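Side-chain contacts in genome polyprotein (Chicken sicinivirus JSY, PDB 6QWT), which probably copies viral RNA as the RNA-dependent RNA polymerase (3Dpol), the C-terminal part of a larger polyprotein: residues P99-I104 with A185-F190; L89-A94 with E141-L146; M410-R413 with D419-T422; K23-G28 with S450-I455; R384-D389 with T394-V399. All blocks are in the same frame, centred on the assembly; numbering follows the deposited sequence.

Contact 1: P99-I104 with A185-F190; sequences PLLDGI and AGRMLF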
# COMPACT_ATOMS: atom_id res chain seq x y z
N PRO A 99 -3.26 -18.24 -13.14
CA PRO A 99 -2.70 -19.02 -12.01
C PRO A 99 -1.80 -18.21 -11.09
O PRO A 99 -1.53 -18.66 -9.97
CB PRO A 99 -1.93 -20.14 -12.71
CG PRO A 99 -2.65 -20.34 -13.99
CD PRO A 99 -3.14 -18.98 -14.41
N LEU A 100 -1.31 -17.04 -11.51
CA LEU A 100 -0.39 -16.26 -10.70
C LEU A 100 -0.97 -14.93 -10.22
O LEU A 100 -0.27 -14.19 -9.53
CB LEU A 100 0.90 -15.99 -11.49
CG LEU A 100 1.66 -17.23 -11.96
CD1 LEU A 100 2.87 -16.83 -12.79
CD2 LEU A 100 2.08 -18.07 -10.76
N LEU A 101 -2.21 -14.62 -10.57
CA LEU A 101 -2.79 -13.33 -10.23
C LEU A 101 -4.31 -13.46 -10.15
O LEU A 101 -4.94 -13.95 -11.09
CB LEU A 101 -2.40 -12.27 -11.27
CG LEU A 101 -2.54 -10.79 -10.88
CD1 LEU A 101 -1.53 -10.40 -9.81
CD2 LEU A 101 -2.41 -9.90 -12.11
N ASP A 102 -4.88 -13.02 -9.03
CA ASP A 102 -6.32 -13.13 -8.84
C ASP A 102 -7.06 -12.10 -9.68
O ASP A 102 -6.51 -11.06 -10.07
CB ASP A 102 -6.67 -12.94 -7.36
CG ASP A 102 -6.70 -14.26 -6.60
OD1 ASP A 102 -7.39 -15.20 -7.06
OD2 ASP A 102 -6.04 -14.35 -5.55
N GLY A 103 -8.32 -12.40 -9.97
CA GLY A 103 -9.17 -11.49 -10.71
C GLY A 103 -9.51 -10.26 -9.89
O GLY A 103 -9.13 -10.11 -8.73
N ILE A 104 -10.27 -9.36 -10.52
CA ILE A 104 -10.61 -8.10 -9.88
C ILE A 104 -11.65 -8.33 -8.79
O ILE A 104 -12.42 -9.29 -8.82
CB ILE A 104 -11.11 -7.08 -10.92
CG1 ILE A 104 -12.34 -7.61 -11.65
CG2 ILE A 104 -10.01 -6.72 -11.91
CD1 ILE A 104 -12.99 -6.60 -12.56
N ALA A 185 -7.15 -1.92 -18.16
CA ALA A 185 -6.08 -1.61 -19.10
C ALA A 185 -4.72 -1.71 -18.44
O ALA A 185 -3.76 -2.20 -19.04
CB ALA A 185 -6.29 -0.21 -19.70
N GLY A 186 -4.61 -1.25 -17.19
CA GLY A 186 -3.35 -1.35 -16.48
C GLY A 186 -2.96 -2.78 -16.16
O GLY A 186 -1.79 -3.15 -16.25
N ARG A 187 -3.94 -3.60 -15.78
CA ARG A 187 -3.67 -5.02 -15.56
C ARG A 187 -3.35 -5.74 -16.86
O ARG A 187 -2.73 -6.81 -16.82
CB ARG A 187 -4.86 -5.69 -14.87
CG ARG A 187 -5.17 -5.14 -13.49
CD ARG A 187 -6.41 -5.78 -12.90
NE ARG A 187 -6.08 -6.59 -11.73
CZ ARG A 187 -6.24 -7.91 -11.66
NH1 ARG A 187 -6.74 -8.57 -12.70
NH2 ARG A 187 -5.91 -8.56 -10.56
N MET A 188 -3.75 -5.19 -18.00
CA MET A 188 -3.34 -5.79 -19.27
C MET A 188 -1.88 -5.46 -19.56
O MET A 188 -1.07 -6.36 -19.81
CB MET A 188 -4.25 -5.30 -20.40
CG MET A 188 -5.65 -5.91 -20.36
SD MET A 188 -6.76 -5.14 -21.56
CE MET A 188 -6.08 -5.74 -23.10
N LEU A 189 -1.52 -4.17 -19.51
CA LEU A 189 -0.18 -3.74 -19.88
C LEU A 189 0.87 -4.27 -18.91
O LEU A 189 1.94 -4.73 -19.33
CB LEU A 189 -0.11 -2.22 -19.93
CG LEU A 189 -0.98 -1.51 -20.97
CD1 LEU A 189 -0.94 -0.00 -20.75
CD2 LEU A 189 -0.51 -1.86 -22.37
N PHE A 190 0.59 -4.22 -17.61
CA PHE A 190 1.56 -4.55 -16.58
C PHE A 190 1.26 -5.87 -15.87
O PHE A 190 1.93 -6.20 -14.89
CB PHE A 190 1.64 -3.42 -15.55
CG PHE A 190 1.99 -2.08 -16.15
CD1 PHE A 190 3.31 -1.75 -16.42
CD2 PHE A 190 0.99 -1.16 -16.45
CE1 PHE A 190 3.63 -0.52 -16.98
CE2 PHE A 190 1.31 0.06 -17.01
CZ PHE A 190 2.63 0.39 -17.27

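Contact 2: L89-A94 with E141-L146; sequences LTMLEA and EIEACL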
# COMPACT_ATOMS: atom_id res chain seq x y z
N LEU A 89 -1.26 -9.25 -20.41
CA LEU A 89 -2.38 -10.14 -20.17
C LEU A 89 -3.51 -9.82 -21.14
O LEU A 89 -3.71 -8.67 -21.53
CB LEU A 89 -2.89 -10.02 -18.74
CG LEU A 89 -1.96 -10.44 -17.60
CD1 LEU A 89 -2.73 -10.48 -16.29
CD2 LEU A 89 -1.32 -11.79 -17.89
N THR A 90 -4.24 -10.86 -21.54
CA THR A 90 -5.46 -10.65 -22.29
C THR A 90 -6.48 -9.91 -21.43
O THR A 90 -6.38 -9.87 -20.20
CB THR A 90 -6.05 -11.99 -22.75
OG1 THR A 90 -6.54 -12.71 -21.62
CG2 THR A 90 -4.99 -12.83 -23.46
N MET A 91 -7.47 -9.30 -22.09
CA MET A 91 -8.49 -8.57 -21.34
C MET A 91 -9.26 -9.49 -20.41
O MET A 91 -9.58 -9.10 -19.27
CB MET A 91 -9.44 -7.87 -22.30
CG MET A 91 -10.47 -7.02 -21.58
SD MET A 91 -11.65 -6.24 -22.69
CE MET A 91 -10.56 -5.27 -23.72
N LEU A 92 -9.55 -10.71 -20.86
CA LEU A 92 -10.26 -11.66 -20.02
C LEU A 92 -9.40 -12.13 -18.85
O LEU A 92 -9.91 -12.32 -17.74
CB LEU A 92 -10.73 -12.85 -20.85
CG LEU A 92 -12.02 -12.63 -21.64
CD1 LEU A 92 -12.09 -13.57 -22.83
CD2 LEU A 92 -13.22 -12.82 -20.73
N GLU A 93 -8.10 -12.31 -19.08
CA GLU A 93 -7.20 -12.67 -17.98
C GLU A 93 -7.10 -11.53 -16.98
O GLU A 93 -7.07 -11.77 -15.76
CB GLU A 93 -5.82 -13.03 -18.53
CG GLU A 93 -5.69 -14.47 -18.98
CD GLU A 93 -4.39 -14.75 -19.71
OE1 GLU A 93 -3.88 -13.83 -20.39
OE2 GLU A 93 -3.88 -15.88 -19.60
N ALA A 94 -7.03 -10.29 -17.46
CA ALA A 94 -6.95 -9.15 -16.54
C ALA A 94 -8.20 -9.03 -15.69
O ALA A 94 -8.13 -8.55 -14.55
CB ALA A 94 -6.71 -7.86 -17.33
N GLU A 141 -14.37 1.35 -23.49
CA GLU A 141 -13.61 2.28 -22.67
C GLU A 141 -12.22 1.72 -22.34
O GLU A 141 -11.24 2.47 -22.31
CB GLU A 141 -14.37 2.61 -21.38
CG GLU A 141 -15.49 3.62 -21.57
CD GLU A 141 -14.99 4.94 -22.11
OE1 GLU A 141 -15.06 5.15 -23.34
OE2 GLU A 141 -14.52 5.78 -21.31
N ILE A 142 -12.13 0.41 -22.10
CA ILE A 142 -10.83 -0.22 -21.91
C ILE A 142 -9.97 -0.05 -23.15
O ILE A 142 -8.78 0.28 -23.07
CB ILE A 142 -11.00 -1.71 -21.55
CG1 ILE A 142 -11.85 -1.87 -20.29
CG2 ILE A 142 -9.64 -2.39 -21.38
CD1 ILE A 142 -12.34 -3.28 -20.07
N GLU A 143 -10.57 -0.27 -24.33
CA GLU A 143 -9.84 -0.12 -25.58
C GLU A 143 -9.36 1.32 -25.77
O GLU A 143 -8.20 1.56 -26.12
CB GLU A 143 -10.73 -0.55 -26.75
CG GLU A 143 -9.97 -1.00 -27.99
CD GLU A 143 -9.25 -2.31 -27.78
OE1 GLU A 143 -8.07 -2.43 -28.20
OE2 GLU A 143 -9.86 -3.24 -27.20
N ALA A 144 -10.25 2.29 -25.54
CA ALA A 144 -9.87 3.69 -25.67
C ALA A 144 -8.79 4.08 -24.68
O ALA A 144 -7.95 4.94 -24.97
CB ALA A 144 -11.10 4.59 -25.49
N CYS A 145 -8.80 3.46 -23.49
CA CYS A 145 -7.77 3.75 -22.50
C CYS A 145 -6.41 3.23 -22.94
O CYS A 145 -5.38 3.85 -22.65
CB CYS A 145 -8.15 3.16 -21.15
SG CYS A 145 -7.09 3.69 -19.79
N LEU A 146 -6.39 2.10 -23.65
CA LEU A 146 -5.12 1.54 -24.12
C LEU A 146 -4.47 2.44 -25.17
O LEU A 146 -3.24 2.44 -25.30
CB LEU A 146 -5.34 0.14 -24.67
CG LEU A 146 -5.64 -0.93 -23.62
CD1 LEU A 146 -6.11 -2.21 -24.30
CD2 LEU A 146 -4.41 -1.19 -22.76

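Contact 3: M410-R413 with D419-T422; sequences MWTR and DVIT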
# COMPACT_ATOMS: atom_id res chain seq x y z
N MET A 410 -12.77 -1.99 19.32
CA MET A 410 -13.71 -1.07 19.95
C MET A 410 -14.56 -0.31 18.94
O MET A 410 -15.35 0.56 19.34
CB MET A 410 -12.96 -0.10 20.86
CG MET A 410 -12.00 -0.81 21.83
SD MET A 410 -11.56 0.16 23.29
CE MET A 410 -10.28 1.22 22.62
N TRP A 411 -14.45 -0.63 17.65
CA TRP A 411 -15.20 0.06 16.61
C TRP A 411 -15.67 -0.96 15.58
O TRP A 411 -15.09 -2.03 15.42
CB TRP A 411 -14.37 1.15 15.93
CG TRP A 411 -13.83 2.17 16.89
CD1 TRP A 411 -12.67 2.08 17.61
CD2 TRP A 411 -14.43 3.42 17.24
NE1 TRP A 411 -12.51 3.21 18.38
CE2 TRP A 411 -13.58 4.04 18.18
CE3 TRP A 411 -15.61 4.08 16.86
CZ2 TRP A 411 -13.86 5.29 18.73
CZ3 TRP A 411 -15.89 5.31 17.41
CH2 TRP A 411 -15.02 5.91 18.34
N THR A 412 -16.74 -0.60 14.88
CA THR A 412 -17.30 -1.44 13.83
C THR A 412 -17.83 -0.56 12.71
O THR A 412 -18.11 0.62 12.90
CB THR A 412 -18.41 -2.35 14.37
OG1 THR A 412 -18.90 -3.19 13.31
CG2 THR A 412 -19.57 -1.52 14.92
N ARG A 413 -17.95 -1.16 11.53
CA ARG A 413 -18.53 -0.48 10.37
C ARG A 413 -19.97 -0.88 10.12
O ARG A 413 -20.56 -0.43 9.12
CB ARG A 413 -17.68 -0.75 9.12
CG ARG A 413 -16.62 0.31 8.86
CD ARG A 413 -15.56 -0.17 7.89
NE ARG A 413 -14.23 0.31 8.25
CZ ARG A 413 -13.71 1.46 7.84
NH1 ARG A 413 -14.42 2.25 7.05
NH2 ARG A 413 -12.50 1.82 8.23
N ASP A 419 -17.70 -10.89 13.12
CA ASP A 419 -16.73 -10.86 12.04
C ASP A 419 -15.53 -9.98 12.37
O ASP A 419 -14.41 -10.27 11.95
CB ASP A 419 -17.39 -10.39 10.74
CG ASP A 419 -18.44 -11.36 10.23
OD1 ASP A 419 -18.98 -11.13 9.13
OD2 ASP A 419 -18.73 -12.35 10.94
N VAL A 420 -15.75 -8.90 13.13
CA VAL A 420 -14.64 -8.06 13.57
C VAL A 420 -13.76 -8.82 14.55
O VAL A 420 -12.52 -8.77 14.46
CB VAL A 420 -15.17 -6.75 14.17
CG1 VAL A 420 -14.04 -5.94 14.80
CG2 VAL A 420 -15.90 -5.93 13.11
N ILE A 421 -14.37 -9.53 15.50
CA ILE A 421 -13.61 -10.30 16.48
C ILE A 421 -12.81 -11.41 15.81
O ILE A 421 -11.64 -11.63 16.12
CB ILE A 421 -14.55 -10.86 17.56
CG1 ILE A 421 -14.89 -9.78 18.58
CG2 ILE A 421 -13.94 -12.06 18.26
CD1 ILE A 421 -16.32 -9.81 18.98
N THR A 422 -13.44 -12.12 14.86
CA THR A 422 -12.77 -13.23 14.21
C THR A 422 -11.53 -12.77 13.45
O THR A 422 -10.47 -13.41 13.54
CB THR A 422 -13.74 -13.94 13.27
OG1 THR A 422 -14.80 -14.53 14.03
CG2 THR A 422 -13.03 -15.04 12.49

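Contact 4: K23-G28 with S450-I455; sequences KSPAYG and SGFEPI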
# COMPACT_ATOMS: atom_id res chain seq x y z
N LYS A 23 -19.08 3.07 17.62
CA LYS A 23 -18.60 2.34 18.78
C LYS A 23 -19.16 0.93 18.81
O LYS A 23 -20.35 0.70 18.55
CB LYS A 23 -18.99 3.09 20.06
CG LYS A 23 -18.30 4.44 20.21
CD LYS A 23 -18.69 5.12 21.51
CE LYS A 23 -17.96 6.44 21.69
NZ LYS A 23 -18.40 7.14 22.93
N SER A 24 -18.29 -0.03 19.11
CA SER A 24 -18.63 -1.44 19.13
C SER A 24 -19.05 -1.86 20.53
O SER A 24 -18.87 -1.12 21.50
CB SER A 24 -17.43 -2.26 18.65
OG SER A 24 -16.55 -2.56 19.72
N PRO A 25 -19.63 -3.06 20.68
CA PRO A 25 -19.96 -3.55 22.03
C PRO A 25 -18.76 -3.70 22.95
O PRO A 25 -18.95 -3.92 24.16
CB PRO A 25 -20.61 -4.92 21.76
CG PRO A 25 -21.16 -4.80 20.38
CD PRO A 25 -20.18 -3.94 19.63
N ALA A 26 -17.53 -3.58 22.44
CA ALA A 26 -16.33 -3.70 23.25
C ALA A 26 -15.66 -2.35 23.49
O ALA A 26 -14.50 -2.31 23.90
CB ALA A 26 -15.34 -4.67 22.60
N TYR A 27 -16.39 -1.25 23.27
CA TYR A 27 -15.76 0.07 23.22
C TYR A 27 -15.04 0.46 24.51
O TYR A 27 -14.06 1.20 24.47
CB TYR A 27 -16.80 1.14 22.87
CG TYR A 27 -16.26 2.54 23.04
CD1 TYR A 27 -16.55 3.29 24.18
CD2 TYR A 27 -15.45 3.12 22.07
CE1 TYR A 27 -16.05 4.57 24.34
CE2 TYR A 27 -14.95 4.39 22.22
CZ TYR A 27 -15.25 5.11 23.36
OH TYR A 27 -14.75 6.39 23.52
N GLY A 28 -15.51 0.01 25.66
CA GLY A 28 -14.78 0.43 26.84
C GLY A 28 -13.59 -0.42 27.25
O GLY A 28 -12.98 -0.14 28.29
N SER A 450 -22.44 -5.01 27.29
CA SER A 450 -23.17 -4.46 26.15
C SER A 450 -24.17 -5.44 25.56
O SER A 450 -24.81 -5.12 24.55
CB SER A 450 -22.19 -4.01 25.06
OG SER A 450 -21.16 -3.21 25.61
N GLY A 451 -24.33 -6.62 26.16
CA GLY A 451 -25.28 -7.59 25.66
C GLY A 451 -24.80 -8.42 24.49
O GLY A 451 -25.63 -8.95 23.75
N PHE A 452 -23.49 -8.55 24.30
CA PHE A 452 -22.93 -9.32 23.20
C PHE A 452 -22.02 -10.41 23.75
O PHE A 452 -21.21 -10.17 24.65
CB PHE A 452 -22.16 -8.43 22.23
CG PHE A 452 -21.73 -9.13 20.97
CD1 PHE A 452 -20.46 -9.66 20.85
CD2 PHE A 452 -22.61 -9.27 19.91
CE1 PHE A 452 -20.07 -10.31 19.70
CE2 PHE A 452 -22.22 -9.92 18.75
CZ PHE A 452 -20.95 -10.45 18.65
N GLU A 453 -22.15 -11.61 23.19
CA GLU A 453 -21.34 -12.76 23.58
C GLU A 453 -20.34 -13.08 22.47
O GLU A 453 -20.70 -13.75 21.49
CB GLU A 453 -22.22 -13.97 23.88
CG GLU A 453 -21.46 -15.28 24.08
CD GLU A 453 -22.14 -16.22 25.05
OE1 GLU A 453 -21.44 -16.87 25.85
OE2 GLU A 453 -23.39 -16.32 25.00
N PRO A 454 -19.10 -12.61 22.56
CA PRO A 454 -18.12 -12.94 21.52
C PRO A 454 -17.61 -14.36 21.65
O PRO A 454 -17.50 -14.92 22.75
CB PRO A 454 -16.99 -11.93 21.79
CG PRO A 454 -17.10 -11.65 23.25
CD PRO A 454 -18.56 -11.70 23.58
N ILE A 455 -17.31 -14.96 20.51
CA ILE A 455 -16.70 -16.28 20.42
C ILE A 455 -15.33 -16.12 19.78
O ILE A 455 -15.23 -15.61 18.65
CB ILE A 455 -17.57 -17.27 19.62
CG1 ILE A 455 -18.94 -17.45 20.28
CG2 ILE A 455 -16.86 -18.60 19.46
CD1 ILE A 455 -18.91 -18.26 21.56

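Contact 5: R384-D389 with T394-V399; sequences RHFVPD and TYIHPV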
# COMPACT_ATOMS: atom_id res chain seq x y z
N ARG A 384 4.58 -4.91 12.36
CA ARG A 384 4.81 -6.23 12.93
C ARG A 384 6.29 -6.45 13.24
O ARG A 384 7.16 -6.11 12.43
CB ARG A 384 4.34 -7.34 11.98
CG ARG A 384 2.85 -7.31 11.66
CD ARG A 384 2.59 -7.93 10.29
NE ARG A 384 1.21 -8.36 10.11
CZ ARG A 384 0.26 -7.61 9.55
NH1 ARG A 384 0.54 -6.39 9.13
NH2 ARG A 384 -0.97 -8.09 9.41
N HIS A 385 6.56 -7.03 14.41
CA HIS A 385 7.90 -7.51 14.73
C HIS A 385 8.13 -8.88 14.10
O HIS A 385 7.23 -9.50 13.53
CB HIS A 385 8.08 -7.60 16.25
CG HIS A 385 8.43 -6.30 16.90
ND1 HIS A 385 7.48 -5.48 17.48
CD2 HIS A 385 9.62 -5.68 17.08
CE1 HIS A 385 8.07 -4.41 17.98
NE2 HIS A 385 9.36 -4.51 17.75
N PHE A 386 9.37 -9.35 14.19
CA PHE A 386 9.76 -10.70 13.79
C PHE A 386 10.17 -11.44 15.06
O PHE A 386 11.18 -11.10 15.68
CB PHE A 386 10.91 -10.68 12.78
CG PHE A 386 10.58 -9.97 11.48
CD1 PHE A 386 10.57 -8.59 11.41
CD2 PHE A 386 10.32 -10.70 10.33
CE1 PHE A 386 10.27 -7.94 10.22
CE2 PHE A 386 10.02 -10.06 9.14
CZ PHE A 386 10.00 -8.67 9.09
N VAL A 387 9.39 -12.46 15.44
CA VAL A 387 9.64 -13.21 16.66
C VAL A 387 9.69 -14.70 16.34
O VAL A 387 8.67 -15.27 15.93
CB VAL A 387 8.59 -12.93 17.75
CG1 VAL A 387 8.86 -13.79 18.97
CG2 VAL A 387 8.59 -11.45 18.12
N PRO A 388 10.83 -15.37 16.51
CA PRO A 388 10.88 -16.82 16.26
C PRO A 388 9.96 -17.59 17.20
O PRO A 388 9.75 -17.21 18.35
CB PRO A 388 12.35 -17.17 16.50
CG PRO A 388 13.09 -15.89 16.30
CD PRO A 388 12.16 -14.81 16.79
N ASP A 389 9.42 -18.70 16.69
CA ASP A 389 8.56 -19.55 17.49
C ASP A 389 9.36 -20.21 18.61
O ASP A 389 10.50 -20.64 18.41
CB ASP A 389 7.89 -20.60 16.61
CG ASP A 389 6.86 -21.43 17.36
OD1 ASP A 389 7.18 -22.59 17.70
OD2 ASP A 389 5.75 -20.93 17.61
N THR A 394 13.03 -21.84 13.72
CA THR A 394 13.28 -21.44 12.33
C THR A 394 12.07 -20.75 11.71
O THR A 394 12.21 -20.11 10.67
CB THR A 394 13.66 -22.66 11.49
OG1 THR A 394 12.63 -23.64 11.57
CG2 THR A 394 14.97 -23.26 11.99
N TYR A 395 10.90 -20.87 12.33
CA TYR A 395 9.68 -20.26 11.82
C TYR A 395 9.35 -19.02 12.65
O TYR A 395 9.47 -19.04 13.88
CB TYR A 395 8.54 -21.27 11.83
CG TYR A 395 8.87 -22.48 10.99
CD1 TYR A 395 9.34 -23.65 11.58
CD2 TYR A 395 8.78 -22.44 9.61
CE1 TYR A 395 9.68 -24.75 10.82
CE2 TYR A 395 9.10 -23.53 8.84
CZ TYR A 395 9.55 -24.69 9.44
OH TYR A 395 9.88 -25.77 8.67
N ILE A 396 8.94 -17.96 11.96
CA ILE A 396 8.93 -16.61 12.53
C ILE A 396 7.50 -16.09 12.57
O ILE A 396 6.81 -16.06 11.55
CB ILE A 396 9.82 -15.66 11.71
CG1 ILE A 396 11.17 -16.32 11.41
CG2 ILE A 396 10.02 -14.35 12.45
CD1 ILE A 396 11.99 -16.66 12.65
N HIS A 397 7.07 -15.67 13.77
CA HIS A 397 5.75 -15.09 13.97
C HIS A 397 5.74 -13.62 13.54
O HIS A 397 6.66 -12.87 13.86
CB HIS A 397 5.33 -15.17 15.44
CG HIS A 397 5.02 -16.56 15.91
ND1 HIS A 397 3.76 -17.11 15.82
CD2 HIS A 397 5.80 -17.49 16.51
CE1 HIS A 397 3.78 -18.33 16.33
NE2 HIS A 397 5.00 -18.59 16.75
N PRO A 398 4.71 -13.19 12.81
CA PRO A 398 4.45 -11.75 12.66
C PRO A 398 3.66 -11.23 13.84
O PRO A 398 2.47 -11.53 14.00
CB PRO A 398 3.65 -11.68 11.35
CG PRO A 398 2.94 -13.00 11.28
CD PRO A 398 3.80 -14.01 11.99
N VAL A 399 4.33 -10.46 14.70
CA VAL A 399 3.74 -9.98 15.95
C VAL A 399 3.39 -8.51 15.75
O VAL A 399 4.25 -7.63 15.84
CB VAL A 399 4.68 -10.19 17.14
CG1 VAL A 399 4.00 -9.77 18.44
CG2 VAL A 399 5.11 -11.65 17.20
O HOH W 1 4.84 -5.86 17.79

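Contact 1: P99-I104 with A185-F190
Arg187, near the end of helix 180-189, is the one residue of 185-190 to touch the loop 99-104, with the outer half of its side chain, from CD to the guanidinium. Taking 185-190 in order, Ala185 turns to helix 136-147 instead, and Arg187 follows two residues on. Its chain bends at chi3 (114°), which lays the guanidinium between two aliphatic residues. Ile104 CG2 lies over one face, off toward the rim, 3.8 Å from Arg187 NH1, and the same methyl lies 3.9 Å from Arg187 CD. The opposite face meets Leu101, whose CD2 is 4.1 Å from Arg187 NH2. In the plane of the group, Arg187 NH2 donates to Asp102 O over 2.6 Å, a straight bond (N-H...O 164°) aimed almost down the carbonyl axis. One edge bond and two apolar faces thus fix the rotation of the guanidinium at a partly solvent-exposed site. Past Arg187, Met188 bonds through its backbone to Leu89, and Leu189 packs on Ala267 and Tyr271 of helix 267-276. Leu101 in turn rests on Phe194 and His198 of helix 191-198, so the Leu101 side chain lies between that helix and the arginine.

Contact 2: L89-A94 with E141-L146
A capping box formed by Thr90 and Glu93 starts helix 91-96, and Met91, the first residue of that helix, carries its contact with Ile142 and Glu143 of helix 136-147. In the box, Glu93 N donates to Thr90 OG1 (3.0 Å) and Thr90 N donates to Glu93 OE1 (3.2 Å), which accepts with the lone pair pointing away from the other carboxylate oxygen. Thr90 OG1 also donates to Glu93 OE1 at 3.1 Å, arriving from above the carboxylate plane, so this oxygen is gripped twice and the first turn is tied at its N-terminal end. Met91 leaves that turn extended, CG anti to its own N (chi1 -176°), and bends only at chi3 (-59°), which swings the methyl against the second helix. There Met91 CE meets Ile142 CG2 at 3.8 Å, while Met91 SD lies 4.0 Å from Ile142 CD1; the thioether therefore spans both branches of the isoleucine. Glu143 approaches the same methyl at about a right angle, its OE2 4.1 Å from Met91 CE, which is packing and no more. Around this small apolar junction, Met91 also touches Pro134 of strand 132-134, and Ile142 rests on Ile184 of helix 180-189. Met188 of that last helix meets both Ala94 and Leu146, so helix 180-189 packs against both helices that Met91 bridges.

Contact 3: M410-R413 with D419-T422
The indole of Trp411 is turned away from helix 417-428, and Val420 of that helix meets neither its faces nor its edge; the flat group that Val420 reaches is the backbone carbonyl of Trp411. The ring instead lies beyond the short strand, with Lys23 packed on it. Val420 CG1 comes to 4.1 Å from Trp411 O, a loose approach of a methyl to a carbonyl oxygen. The two branches of the valine address successive residues of the strand: CG1 stands anti to the backbone N (chi1 172°) and takes the Trp411 side, whereas CG2, next to that N, points to the following residue. Here Val420 CG2 lies 4.1 Å from Thr412 OG1, and the two side chains cross at about a right angle. The threonine oxygen is occupied by another partner, because Gly414 N donates to Thr412 OG1, an ST turn that holds the hydroxyl beside the chain as the strand ends. Val420 is thus a light point of packing between helix and strand, with Thr412 CA and Val420 CA 7.1 Å apart. This is plain packing in what is, by position in the polymerase fold, probably the thumb. Strand 411-412 pairs antiparallel with strand 22-23, where Thr412 bonds to Val22 through the backbone, while on the helix the next residue, Ile421, turns to Phe452, Pro454 and Phe456 in the loop before helix 459-469.

Contact 4: K23-G28 with S450-I455
Ser450 meets Pro25 with both atoms of its side chain. Its CB lies 3.8 Å from Pro25 CB and 3.4 Å from Pro25 O. One bond further, at the tip, Ser450 OG donates to Pro25 O over 2.7 Å, tilted 21° from the carbonyl plane, with a C=O...O angle of 126°. Gln446 O, in helix 433-449, is a weak competing acceptor for the same hydroxyl. The proline ring then reaches the next side chain along: Pro25 CB is 3.9 Å from Phe452 CB and Pro25 CG 4.2 Å from the same atom, so the contact runs through Phe452 CB and the side chains cross at a slant. Between Ser450 and Phe452, Gly451 takes positive phi in a Schellman motif that ends helix 433-449 between the two residues that meet Pro25. The partner loop is folded tightly, by a type I turn from Ser24 to Tyr27 and an ST turn in which Ser24 OG accepts from Ala26 N at 3.1 Å. The contact lies at the surface, joining the N-terminal region to the C-terminal helices. Phe417 of helix 417-428 touches Pro25 and meets Phe452 edge to face, and Ala26 packs on Val443 and Cys447 of helix 433-449.

Contact 5: R384-D389 with T394-V399
Asp389 directs its carboxylate back toward His397 because CG is anti to N (chi1 -174°), and His397, with CG next to its own N (chi1 -71°), brings the ring up from the paired strand. Asp389 OD2 thus receives His397 NE2 at 2.6 Å, nearly straight (170°) and in the ring plane, through the lone pair that faces away from OD1. The pair sits at the end of the hairpin 384-388/396-400, where Asp389 N donates to Tyr395 O; His385 and Val387 exchange backbone bonds with Val399 and His397. On the same face as His397, Val387 CG2 touches Val399 CG2 at 3.6 Å; on the other, Ile396 CG2 meets Phe386 CB at 3.8 Å and Ile396 CD1 meets Pro388 CG at 3.9 Å. A water joins His385 ND1 (2.7 Å) to Val399 O (2.7 Å). Arg384 closes the Phe-Leu-Lys-Arg sequence of motif E in picornaviral polymerases, consistent with the primer grip between palm and thumb. Gln463 also donates to Asp389 OD2, while Arg391 and Phe392 give backbone N-H groups to OD1. Four donors would probably keep the carboxylate ionised; the His397 bond links the hairpin's two arms, while Gln463 and the His397-Trp466 stack join it to helix 459-469.

How the contacts relate
Contact 4 opens first, at 23-28, and closes last, at 450-455, so the other four contacts are nested in its loop and the N-terminal region is tied to the C-terminal helices. Within it, contact 2 opens at 89-94 and contact 1 at 99-104; contact 2 closes at 141-146 and contact 1 at 185-190, so the two loops cross, touching where Met188 O faces Leu89 N. Contact 5 closes a short hairpin near residue 399. Contact 3 follows in series, joining strand 411-412 to helix 417-428. It adjoins contact 4 through Met410 and Ser24, the centres of the two contacts lying about 9 Å apart, whereas contacts 2 and 5 lie on opposite sides of the chain's centre.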